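Local atomic coordinates of shikimate dehydrogenase (NADP(+)) (Listeria monocytogenes, PDB entry 3TNL), a protein that catalyses the reversible NADP(H)-linked interconversion of 3-dehydroshikimate and shikimate on the pathway to chorismate and the aromatic amino acids. Residues Gly140-Ala144 and Gly287-Gln292. Sequence-based numbering, arbitrary orientation.
Sequences GYMRA and GMMLWQ. With NAD (nicotinamide-adenine-dinucleotide), chain H.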
ATOM      1  N   GLY B 140      -5.042  11.434 -22.441  1.00 17.68           N
ATOM      2  CA  GLY B 140      -3.595  11.281 -22.625  1.00 18.42           C
ATOM      3  C   GLY B 140      -3.243  11.253 -24.112  1.00 17.76           C
ATOM      4  O   GLY B 140      -2.282  11.883 -24.553  1.00 17.35           O
ATOM      5  N   TYR B 141      -4.048  10.525 -24.876  1.00 16.50           N
ATOM      6  CA  TYR B 141      -3.863  10.436 -26.327  1.00 17.49           C
ATOM      7  C   TYR B 141      -3.986  11.816 -26.986  1.00 16.89           C
ATOM      8  O   TYR B 141      -3.126  12.233 -27.757  1.00 17.33           O
ATOM      9  CB  TYR B 141      -4.873   9.438 -26.935  1.00 17.41           C
ATOM     10  CG  TYR B 141      -4.744   9.345 -28.440  1.00 18.18           C
ATOM     11  CD1 TYR B 141      -3.806   8.484 -29.025  1.00 18.64           C
ATOM     12  CD2 TYR B 141      -5.533  10.108 -29.264  1.00 17.22           C
ATOM     13  CE1 TYR B 141      -3.637   8.432 -30.387  1.00 17.78           C
ATOM     14  CE2 TYR B 141      -5.394  10.064 -30.639  1.00 19.29           C
ATOM     15  CZ  TYR B 141      -4.447   9.228 -31.198  1.00 18.32           C
ATOM     16  OH  TYR B 141      -4.304   9.172 -32.555  1.00 19.26           O
ATOM     17  N   MET B 142      -5.016  12.556 -26.639  1.00 17.25           N
ATOM     18  CA  MET B 142      -5.262  13.843 -27.221  1.00 16.21           C
ATOM     19  C   MET B 142      -4.179  14.851 -26.840  1.00 17.77           C
ATOM     20  O   MET B 142      -3.759  15.660 -27.659  1.00 18.18           O
ATOM     21  CB  MET B 142      -6.660  14.335 -26.842  1.00 18.38           C
ATOM     22  CG  MET B 142      -7.785  13.445 -27.324  1.00 18.56           C
ATOM     23  SD  MET B 142      -7.995  13.365 -29.119  1.00 21.03           S
ATOM     24  CE  MET B 142      -8.490  15.059 -29.486  1.00 21.04           C
ATOM     25  N   ARG B 143      -3.747  14.808 -25.584  1.00 17.02           N
ATOM     26  CA  ARG B 143      -2.729  15.727 -25.115  1.00 18.43           C
ATOM     27  C   ARG B 143      -1.431  15.471 -25.828  1.00 18.31           C
ATOM     28  O   ARG B 143      -0.728  16.416 -26.229  1.00 17.57           O
ATOM     29  CB  ARG B 143      -2.575  15.582 -23.588  1.00 18.98           C
ATOM     30  CG  ARG B 143      -1.532  16.506 -22.974  1.00 20.58           C
ATOM     31  CD  ARG B 143      -1.848  17.960 -23.185  1.00 22.24           C
ATOM     32  NE  ARG B 143      -0.865  18.805 -22.503  1.00 23.07           N
ATOM     33  CZ  ARG B 143      -0.911  19.149 -21.212  1.00 26.21           C
ATOM     34  NH1 ARG B 143      -1.878  18.713 -20.415  1.00 27.92           N
ATOM     35  NH2 ARG B 143       0.032  19.933 -20.708  1.00 27.87           N
ATOM     36  N   ALA B 144      -1.095  14.192 -26.017  1.00 17.08           N
ATOM     37  CA  ALA B 144       0.145  13.860 -26.704  1.00 16.86           C
ATOM     38  C   ALA B 144       0.144  14.437 -28.135  1.00 17.21           C
ATOM     39  O   ALA B 144       1.152  14.938 -28.610  1.00 17.61           O
ATOM     40  CB  ALA B 144       0.346  12.328 -26.713  1.00 17.85           C
ATOM     41  N   GLY B 287       3.777   9.142 -25.858  1.00 17.66           N
ATOM     42  CA  GLY B 287       3.144  10.354 -25.308  1.00 18.47           C
ATOM     43  C   GLY B 287       1.803  10.040 -24.634  1.00 18.74           C
ATOM     44  O   GLY B 287       1.506  10.572 -23.534  1.00 18.11           O
ATOM     45  N   MET B 288       0.999   9.171 -25.240  1.00 18.85           N
ATOM     46  CA  MET B 288      -0.262   8.765 -24.669  1.00 18.46           C
ATOM     47  C   MET B 288      -0.041   8.175 -23.274  1.00 19.10           C
ATOM     48  O   MET B 288      -0.781   8.476 -22.315  1.00 19.53           O
ATOM     49  CB  MET B 288      -0.942   7.726 -25.549  1.00 17.12           C
ATOM     50  CG  MET B 288      -2.193   7.140 -24.963  1.00 18.32           C
ATOM     51  SD  MET B 288      -3.039   6.014 -26.109  1.00 21.35           S
ATOM     52  CE  MET B 288      -4.466   5.497 -25.183  1.00 24.73           C
ATOM     53  N   MET B 289       0.974   7.328 -23.164  1.00 16.70           N
ATOM     54  CA  MET B 289       1.302   6.681 -21.895  1.00 18.24           C
ATOM     55  C   MET B 289       1.700   7.715 -20.841  1.00 19.03           C
ATOM     56  O   MET B 289       1.205   7.671 -19.700  1.00 18.91           O
ATOM     57  CB  MET B 289       2.379   5.614 -22.103  1.00 18.43           C
ATOM     58  CG  MET B 289       2.795   4.851 -20.863  1.00 21.76           C
ATOM     59  SD  MET B 289       4.040   5.739 -19.889  1.00 26.86           S
ATOM     60  CE  MET B 289       4.312   4.584 -18.525  1.00 28.40           C
ATOM     61  N   LEU B 290       2.562   8.650 -21.231  1.00 17.29           N
ATOM     62  CA  LEU B 290       3.056   9.652 -20.305  1.00 17.50           C
ATOM     63  C   LEU B 290       1.969  10.608 -19.842  1.00 18.19           C
ATOM     64  O   LEU B 290       1.869  10.889 -18.650  1.00 17.60           O
ATOM     65  CB  LEU B 290       4.182  10.428 -20.953  1.00 19.43           C
ATOM     66  CG  LEU B 290       5.464   9.623 -21.121  1.00 20.67           C
ATOM     67  CD1 LEU B 290       6.350  10.374 -22.071  1.00 22.81           C
ATOM     68  CD2 LEU B 290       6.172   9.354 -19.793  1.00 22.95           C
ATOM     69  N   TRP B 291       1.151  11.085 -20.781  1.00 18.36           N
ATOM     70  CA  TRP B 291       0.150  12.096 -20.456  1.00 16.46           C
ATOM     71  C   TRP B 291      -1.040  11.538 -19.730  1.00 17.44           C
ATOM     72  O   TRP B 291      -1.689  12.264 -18.977  1.00 18.46           O
ATOM     73  CB  TRP B 291      -0.233  12.941 -21.676  1.00 15.66           C
ATOM     74  CG  TRP B 291       0.913  13.837 -22.086  1.00 16.43           C
ATOM     75  CD1 TRP B 291       1.776  13.657 -23.129  1.00 19.00           C
ATOM     76  CD2 TRP B 291       1.338  15.027 -21.411  1.00 19.34           C
ATOM     77  NE1 TRP B 291       2.710  14.671 -23.150  1.00 19.48           N
ATOM     78  CE2 TRP B 291       2.459  15.524 -22.107  1.00 19.98           C
ATOM     79  CE3 TRP B 291       0.875  15.721 -20.287  1.00 20.37           C
ATOM     80  CZ2 TRP B 291       3.117  16.683 -21.723  1.00 22.15           C
ATOM     81  CZ3 TRP B 291       1.523  16.882 -19.911  1.00 22.87           C
ATOM     82  CH2 TRP B 291       2.651  17.349 -20.622  1.00 22.46           C
ATOM     83  N   GLN B 292      -1.333  10.270 -19.929  1.00 16.61           N
ATOM     84  CA  GLN B 292      -2.424   9.686 -19.133  1.00 16.34           C
ATOM     85  C   GLN B 292      -1.953   9.595 -17.654  1.00 17.28           C
ATOM     86  O   GLN B 292      -2.722   9.797 -16.712  1.00 17.51           O
ATOM     87  CB  GLN B 292      -2.934   8.349 -19.672  1.00 21.89           C
ATOM     88  CG  GLN B 292      -2.127   7.143 -19.421  1.00 23.95           C
ATOM     89  CD  GLN B 292      -2.800   5.892 -20.020  1.00 28.28           C
ATOM     90  OE1 GLN B 292      -2.700   5.638 -21.213  1.00 33.57           O
ATOM     91  NE2 GLN B 292      -3.494   5.135 -19.188  1.00 24.62           N
TER
HETATM   92  PA  NAD H 292      -8.466  -4.715 -26.543  1.00 22.52           P
HETATM   93  O1A NAD H 292      -8.175  -6.195 -26.303  1.00 24.66           O
HETATM   94  O2A NAD H 292      -9.454  -4.018 -25.628  1.00 22.59           O
HETATM   95  O5B NAD H 292      -8.866  -4.516 -28.100  1.00 21.80           O
HETATM   96  C5B NAD H 292      -8.192  -5.151 -29.187  1.00 17.88           C
HETATM   97  C4B NAD H 292      -8.565  -4.453 -30.500  1.00 17.10           C
HETATM   98  O4B NAD H 292      -7.709  -4.936 -31.547  1.00 17.55           O
HETATM   99  C3B NAD H 292      -9.955  -4.824 -30.981  1.00 15.74           C
HETATM  100  O3B NAD H 292     -10.477  -3.704 -31.739  1.00 17.42           O
HETATM  101  C2B NAD H 292      -9.745  -5.991 -31.916  1.00 15.14           C
HETATM  102  O2B NAD H 292     -10.748  -6.101 -32.917  1.00 17.21           O
HETATM  103  C1B NAD H 292      -8.423  -5.619 -32.555  1.00 15.64           C
HETATM  104  N9A NAD H 292      -7.603  -6.714 -33.085  1.00 16.50           N
HETATM  105  C8A NAD H 292      -6.873  -7.576 -32.337  1.00 20.22           C
HETATM  106  N7A NAD H 292      -6.188  -8.404 -33.154  1.00 19.27           N
HETATM  107  C5A NAD H 292      -6.451  -8.082 -34.445  1.00 15.99           C
HETATM  108  C6A NAD H 292      -6.079  -8.525 -35.698  1.00 15.09           C
HETATM  109  N6A NAD H 292      -5.210  -9.533 -35.830  1.00 18.64           N
HETATM  110  N1A NAD H 292      -6.544  -7.903 -36.803  1.00 16.37           N
HETATM  111  C2A NAD H 292      -7.421  -6.873 -36.701  1.00 16.11           C
HETATM  112  N3A NAD H 292      -7.838  -6.382 -35.512  1.00 15.96           N
HETATM  113  C4A NAD H 292      -7.381  -6.949 -34.372  1.00 15.85           C
HETATM  114  O3  NAD H 292      -7.040  -3.993 -26.504  1.00 22.21           O
HETATM  115  PN  NAD H 292      -6.704  -2.509 -25.985  1.00 23.05           P
HETATM  116  O1N NAD H 292      -6.543  -2.463 -24.486  1.00 27.63           O
HETATM  117  O2N NAD H 292      -7.621  -1.505 -26.687  1.00 22.44           O
HETATM  118  O5D NAD H 292      -5.200  -2.277 -26.514  1.00 25.20           O
HETATM  119  C5D NAD H 292      -4.965  -2.240 -27.917  1.00 25.94           C
HETATM  120  C4D NAD H 292      -3.546  -1.726 -28.059  1.00 25.71           C
HETATM  121  O4D NAD H 292      -3.435  -0.451 -27.403  1.00 30.32           O
HETATM  122  C3D NAD H 292      -2.549  -2.646 -27.373  1.00 30.50           C
HETATM  123  O3D NAD H 292      -1.456  -2.874 -28.268  1.00 34.67           O
HETATM  124  C2D NAD H 292      -2.099  -1.875 -26.143  1.00 31.18           C
HETATM  125  O2D NAD H 292      -0.769  -2.233 -25.707  1.00 32.23           O
HETATM  126  C1D NAD H 292      -2.225  -0.435 -26.624  1.00 30.00           C
HETATM  127  N1N NAD H 292      -2.398   0.587 -25.589  1.00 31.14           N
HETATM  128  C2N NAD H 292      -1.517   1.602 -25.505  1.00 30.79           C
HETATM  129  C3N NAD H 292      -1.668   2.597 -24.546  1.00 28.23           C
HETATM  130  C7N NAD H 292      -0.708   3.736 -24.431  1.00 31.70           C
HETATM  131  O7N NAD H 292      -0.700   4.319 -23.348  1.00 33.03           O
HETATM  132  N7N NAD H 292       0.056   4.091 -25.487  1.00 23.40           N
HETATM  133  C4N NAD H 292      -2.752   2.530 -23.656  1.00 30.95           C
HETATM  134  C5N NAD H 292      -3.651   1.475 -23.765  1.00 30.35           C
HETATM  135  C6N NAD H 292      -3.453   0.501 -24.744  1.00 31.03           C
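G287 meets A144 at the start of a close helix crossing, a worked example of how small residues let two backbones approach: the methyl CB of A144 rests 3.4 Å from C of G287, and the short axes come within 7.3 Å at 115°. One residue on, M288 runs out fully extended between helix 137-147 and the cofactor. With CG anti to its backbone N, the chain passes the backbone of Y141, and its SD reaches the edge of the phenol ring, 3.9 Å from CD1 of Y141, a Met-aromatic contact made near the ring plane. The same sulfur lies 3.7 Å from C7N of the NAD carboxamide, while CE of M288 lies above the nicotinamide plane, 3.8 Å from C4N of NAD. Y141 is tied at its far end, where OH hydrogen-bonds to T231 and S260. Helix 286-301 follows strand 281-283, an outermost strand of the parallel NAD(P)-binding Rossmann-fold sheet, and packs across helix 137-147. The side chain of M289 points away from helix 137-147, while its backbone CA comes 3.4 Å from O7N of NAD. Beyond it, W291 lays one indole face under R143: CG of R143 sits over the five-membered ring, 3.6 Å from CD2 of W291, and a bend at chi2 (61°) brings the guanidinium down over the six-membered ring. The two planes are 26° apart, an off-centre cation-pi stack, with E147 salt-bridged to NE of R143. At Q292 the backbone N comes 3.7 Å from CA of G140, whose lack of a side chain permits this approach.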